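Local coordinates for protein prolyl oligopeptidase (Galerina marginata, PDB 5N4B) that cleaves peptides after proline residues and closes peptide precursors into macrocycles in the biosynthesis of amanitin toxins, at residues Ala235-His240 against Ile250-Asp255; Glu260-Ala265 against Tyr277-Thr282. The protein carries 1 engineered substitution. One frame throughout, in Å; residues are numbered along the deposited sequence.

Interaction 1 (Ala235-His240 against Ile250-Asp255); sequences AMMCYH and IIVYQD
The ring of Y239 runs alongside the side chain of I250, both leading in the same direction, and the methyl I250 CD1 meets ring carbon Y239 CD2 obliquely at 4.1 Å. With chi1 at 175° the ring swings clear of its own backbone N and lies beside I250. Y239 CB rests on V252 CG2, 3.9 Å away. The ring of Y253, rooted on the same face, packs edge-to-face with W289 and with Y263. On the reverse face, the side chains of M236 and I251 cross at a slant, with M236 SD 3.9 Å from I251 CD1, and C238 SG lies against I251 CG1.

The two strands are antiparallel, and their register slips by one residue between M237 and C238. The carbonyl oxygen of M237 is gripped twice: V252 N reaches M237 O at 2.7 Å, in the carbonyl plane but through a bent bond (N-H...O angle 133°), and Y253 N reaches the same oxygen at 3.1 Å. M237 N returns a bond to Y253 O. Beyond the slip, Y239 and I250 form a regular two-bond pair. Just outside the paired residues, a water oxygen accepts from D255 N at 3.0 Å and sits 2.6 Å from A235 O. With V252 and Y253 both facing M237, the arrangement is a classic beta bulge in a beta hairpin, here joining the last two strands of one four-stranded blade of the seven-bladed propeller.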
# COMPACT_ATOMS: atom_id res chain seq x y z
N ALA A 235 -10.29 10.01 17.04
CA ALA A 235 -10.12 8.56 17.13
C ALA A 235 -10.03 8.10 18.57
O ALA A 235 -9.53 8.80 19.47
CB ALA A 235 -8.85 8.12 16.42
N MET A 236 -10.50 6.89 18.79
CA MET A 236 -10.50 6.24 20.09
C MET A 236 -9.94 4.84 19.90
O MET A 236 -10.40 4.08 19.04
CB MET A 236 -11.94 6.07 20.64
CG MET A 236 -12.65 7.37 20.89
SD MET A 236 -14.43 7.19 20.98
CE MET A 236 -14.80 7.31 19.23
N MET A 237 -8.98 4.46 20.73
CA MET A 237 -8.59 3.06 20.82
C MET A 237 -9.51 2.39 21.83
O MET A 237 -9.61 2.82 22.98
CB MET A 237 -7.12 2.91 21.21
CG MET A 237 -6.65 1.49 21.31
SD MET A 237 -6.79 0.49 19.83
CE MET A 237 -5.71 1.41 18.75
N CYS A 238 -10.19 1.34 21.40
CA CYS A 238 -11.24 0.71 22.16
C CYS A 238 -10.98 -0.78 22.28
O CYS A 238 -10.15 -1.35 21.55
CB CYS A 238 -12.59 0.90 21.48
SG CYS A 238 -13.15 2.61 21.47
N TYR A 239 -11.69 -1.38 23.23
CA TYR A 239 -11.65 -2.82 23.47
C TYR A 239 -13.05 -3.39 23.41
O TYR A 239 -13.96 -2.88 24.08
CB TYR A 239 -11.00 -3.11 24.83
CG TYR A 239 -11.01 -4.54 25.22
CD1 TYR A 239 -10.11 -5.48 24.71
CD2 TYR A 239 -11.97 -4.95 26.13
CE1 TYR A 239 -10.20 -6.83 25.16
CE2 TYR A 239 -12.07 -6.24 26.53
CZ TYR A 239 -11.21 -7.14 26.08
OH TYR A 239 -11.43 -8.43 26.58
N HIS A 240 -13.23 -4.42 22.59
CA HIS A 240 -14.49 -5.14 22.45
C HIS A 240 -14.37 -6.53 23.05
O HIS A 240 -13.49 -7.30 22.66
CB HIS A 240 -14.85 -5.28 20.97
CG HIS A 240 -16.09 -6.07 20.77
ND1 HIS A 240 -17.31 -5.60 21.20
CD2 HIS A 240 -16.30 -7.33 20.35
CE1 HIS A 240 -18.24 -6.51 20.97
NE2 HIS A 240 -17.66 -7.57 20.45
N ILE A 250 -14.93 -0.72 25.88
CA ILE A 250 -14.14 0.13 26.75
C ILE A 250 -13.31 1.07 25.87
O ILE A 250 -12.70 0.62 24.89
CB ILE A 250 -13.22 -0.74 27.62
CG1 ILE A 250 -14.08 -1.56 28.60
CG2 ILE A 250 -12.21 0.11 28.37
CD1 ILE A 250 -13.32 -2.67 29.30
N ILE A 251 -13.24 2.35 26.22
CA ILE A 251 -12.31 3.28 25.59
C ILE A 251 -10.99 3.17 26.34
O ILE A 251 -10.88 3.60 27.50
CB ILE A 251 -12.82 4.74 25.60
CG1 ILE A 251 -14.07 4.86 24.72
CG2 ILE A 251 -11.74 5.65 25.03
CD1 ILE A 251 -14.70 6.28 24.74
N VAL A 252 -10.00 2.57 25.69
CA VAL A 252 -8.65 2.36 26.23
C VAL A 252 -7.84 3.65 26.17
O VAL A 252 -7.07 3.97 27.09
CB VAL A 252 -8.00 1.23 25.40
CG1 VAL A 252 -6.57 1.10 25.64
CG2 VAL A 252 -8.71 -0.09 25.70
N TYR A 253 -8.00 4.43 25.11
CA TYR A 253 -7.33 5.71 25.02
C TYR A 253 -8.03 6.62 24.01
O TYR A 253 -8.46 6.17 22.95
CB TYR A 253 -5.83 5.62 24.63
CG TYR A 253 -5.15 6.94 24.90
CD1 TYR A 253 -4.95 7.36 26.21
CD2 TYR A 253 -4.71 7.76 23.90
CE1 TYR A 253 -4.39 8.60 26.49
CE2 TYR A 253 -4.09 8.99 24.13
CZ TYR A 253 -3.95 9.40 25.45
OH TYR A 253 -3.39 10.62 25.78
N GLN A 254 -8.08 7.91 24.32
CA GLN A 254 -8.37 8.96 23.35
C GLN A 254 -7.76 10.26 23.85
O GLN A 254 -7.37 10.34 25.03
CB GLN A 254 -9.87 9.11 23.10
CG GLN A 254 -10.65 9.72 24.22
CD GLN A 254 -12.10 9.92 23.80
OE1 GLN A 254 -12.40 10.58 22.79
NE2 GLN A 254 -12.98 9.35 24.53
N ASP A 255 -7.65 11.24 22.96
CA ASP A 255 -7.01 12.51 23.33
C ASP A 255 -7.77 13.64 22.66
O ASP A 255 -7.48 14.01 21.52
CB ASP A 255 -5.53 12.53 23.00
CG ASP A 255 -4.85 13.76 23.48
OD1 ASP A 255 -5.57 14.69 23.91
OD2 ASP A 255 -3.59 13.82 23.37
O HOH W 1 -8.93 11.19 20.23

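Interaction 2 (Glu260-Ala265 against Tyr277-Thr282)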
# COMPACT_ATOMS: atom_id res chain seq x y z
N GLU A 260 -6.48 15.08 15.80
CA GLU A 260 -5.96 14.51 14.59
C GLU A 260 -5.06 13.30 14.82
O GLU A 260 -4.77 12.58 13.86
CB GLU A 260 -5.22 15.57 13.76
CG GLU A 260 -3.80 15.93 14.18
CD GLU A 260 -3.63 16.83 15.43
OE1 GLU A 260 -4.58 17.09 16.25
OE2 GLU A 260 -2.45 17.29 15.57
N TRP A 261 -4.63 13.05 16.07
CA TRP A 261 -3.74 11.93 16.34
C TRP A 261 -4.52 10.62 16.20
O TRP A 261 -5.71 10.54 16.48
CB TRP A 261 -3.14 12.01 17.73
CG TRP A 261 -2.23 13.17 17.96
CD1 TRP A 261 -2.04 14.26 17.16
CD2 TRP A 261 -1.41 13.36 19.11
NE1 TRP A 261 -1.12 15.11 17.75
CE2 TRP A 261 -0.72 14.57 18.94
CE3 TRP A 261 -1.19 12.62 20.26
CZ2 TRP A 261 0.16 15.06 19.90
CZ3 TRP A 261 -0.28 13.09 21.21
CH2 TRP A 261 0.36 14.31 21.03
N ILE A 262 -3.83 9.57 15.77
CA ILE A 262 -4.38 8.22 15.68
C ILE A 262 -3.51 7.25 16.49
O ILE A 262 -2.41 7.59 16.95
CB ILE A 262 -4.60 7.75 14.23
CG1 ILE A 262 -3.27 7.64 13.49
CG2 ILE A 262 -5.58 8.72 13.55
CD1 ILE A 262 -3.42 6.84 12.14
N TYR A 263 -4.04 6.04 16.66
CA TYR A 263 -3.60 5.12 17.68
C TYR A 263 -3.41 3.72 17.10
O TYR A 263 -4.06 3.32 16.13
CB TYR A 263 -4.58 5.06 18.88
CG TYR A 263 -4.80 6.45 19.38
CD1 TYR A 263 -3.77 7.14 19.99
CD2 TYR A 263 -5.98 7.13 19.11
CE1 TYR A 263 -3.94 8.45 20.36
CE2 TYR A 263 -6.15 8.46 19.50
CZ TYR A 263 -5.11 9.09 20.11
OH TYR A 263 -5.21 10.40 20.48
N GLY A 264 -2.48 2.99 17.67
CA GLY A 264 -2.33 1.57 17.44
C GLY A 264 -2.03 0.87 18.74
O GLY A 264 -1.75 1.51 19.76
N ALA A 265 -2.09 -0.45 18.72
CA ALA A 265 -1.88 -1.26 19.90
C ALA A 265 -1.19 -2.55 19.57
O ALA A 265 -1.06 -2.95 18.41
CB ALA A 265 -3.21 -1.57 20.62
N TYR A 277 0.51 2.84 20.80
CA TYR A 277 1.25 3.70 19.90
C TYR A 277 0.37 4.90 19.56
O TYR A 277 -0.86 4.78 19.43
CB TYR A 277 1.56 2.99 18.58
CG TYR A 277 2.26 1.65 18.70
CD1 TYR A 277 3.52 1.53 19.18
CD2 TYR A 277 1.64 0.52 18.24
CE1 TYR A 277 4.13 0.30 19.26
CE2 TYR A 277 2.26 -0.71 18.31
CZ TYR A 277 3.51 -0.81 18.81
OH TYR A 277 4.15 -2.05 18.83
N GLN A 278 0.98 6.07 19.44
CA GLN A 278 0.31 7.28 18.98
C GLN A 278 1.07 7.92 17.83
O GLN A 278 2.30 8.01 17.85
CB GLN A 278 0.16 8.32 20.08
CG GLN A 278 -0.40 7.73 21.38
CD GLN A 278 -0.71 8.74 22.44
OE1 GLN A 278 -1.21 9.85 22.16
NE2 GLN A 278 -0.41 8.37 23.67
N PHE A 279 0.31 8.38 16.84
CA PHE A 279 0.83 8.96 15.61
C PHE A 279 0.17 10.31 15.40
O PHE A 279 -1.07 10.42 15.48
CB PHE A 279 0.56 8.08 14.39
CG PHE A 279 0.96 6.64 14.58
CD1 PHE A 279 0.04 5.74 15.12
CD2 PHE A 279 2.22 6.19 14.24
CE1 PHE A 279 0.39 4.38 15.30
CE2 PHE A 279 2.57 4.83 14.46
CZ PHE A 279 1.68 3.96 14.98
N LYS A 280 0.94 11.31 15.07
CA LYS A 280 0.39 12.66 14.82
C LYS A 280 0.32 13.04 13.34
O LYS A 280 -0.33 14.04 13.02
CB LYS A 280 1.18 13.72 15.59
CG LYS A 280 2.61 13.90 15.17
CD LYS A 280 3.20 15.12 15.85
CE LYS A 280 4.63 15.35 15.36
NZ LYS A 280 5.22 16.56 16.03
N ASP A 281 0.97 12.30 12.47
CA ASP A 281 1.12 12.59 11.04
C ASP A 281 1.66 11.32 10.37
O ASP A 281 1.62 10.24 10.98
CB ASP A 281 2.07 13.80 10.85
CG ASP A 281 3.47 13.58 11.40
OD1 ASP A 281 3.95 12.46 11.50
OD2 ASP A 281 4.17 14.57 11.76
N THR A 282 2.13 11.42 9.14
CA THR A 282 2.63 10.28 8.41
C THR A 282 4.08 10.10 8.46
O THR A 282 4.64 9.35 7.69
CB THR A 282 2.21 10.34 6.94
OG1 THR A 282 2.66 11.54 6.36
CG2 THR A 282 0.81 10.23 6.86
O HOH W 2 -0.60 16.65 13.65
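Between I262 and F279 the backbones exchange two bonds: I262 N donates to F279 O at 2.9 Å, in the carbonyl plane, and F279 N to I262 O at 2.8 Å. The next such pair, G264 with Y277, bonds as tightly but differently. The N-H of Y277 is nearly straight toward G264 O (2.8 Å, N-H...O angle 171°), although Y277 N sits above the carbonyl plane, as G264 N does for Y277 O. At the far end of the same tyrosine, Y277 OH is held by D266 OD2 and I317 N. Between these pairs Y263 N turns outward to Q218 OE1, and the backbone of Q278 bonds to L287. Some carbonyls are also approached by CA-H groups: Q278 CA meets I262 O at 3.4 Å.

Beyond the paired strands, a water joins the two segments, donating to E260 OE2 and to K280 O, each 2.7 Å from the water oxygen. Near the water, K280 CB sits over one face of the W261 indole, offset toward its rim, 3.8 Å from the centroid of the five-membered ring, a CH-pi contact. At that indole's edge, Q278, extended beyond CG (chi2 -174°), brings OE1 within 3.4 Å of W261 CE3, while Q278 CG lies at the edge of the Y263 ring. The I262 side chain is about 10 Å from that of the catalytic H699, and T282 OG1 bonds to S622 and A619. This is the opening antiparallel hairpin of a propeller blade, set where the propeller faces the peptidase domain.

How the interactions relate
Along the chain the two contacts come in series, neither nested nor crossed. Interaction 1 closes a loop, with nine residues between its segments, and pairs strands 236-241 and 250-254, the last two of one propeller blade. A short linker after D255 then leads into strand 262-267, the first strand of the following blade, where interaction 2 closes a hairpin with strand 273-279; eleven residues separate its segments, five of them (268-272) between the strands. Interaction 2 thus builds the following blade's first hairpin, and Y263, G264 and Q278 pack against D255, M237 and Y253 of interaction 1: Y263 OH lies 3.3 Å from D255 CB, M237 CE 3.6 Å from G264 CA.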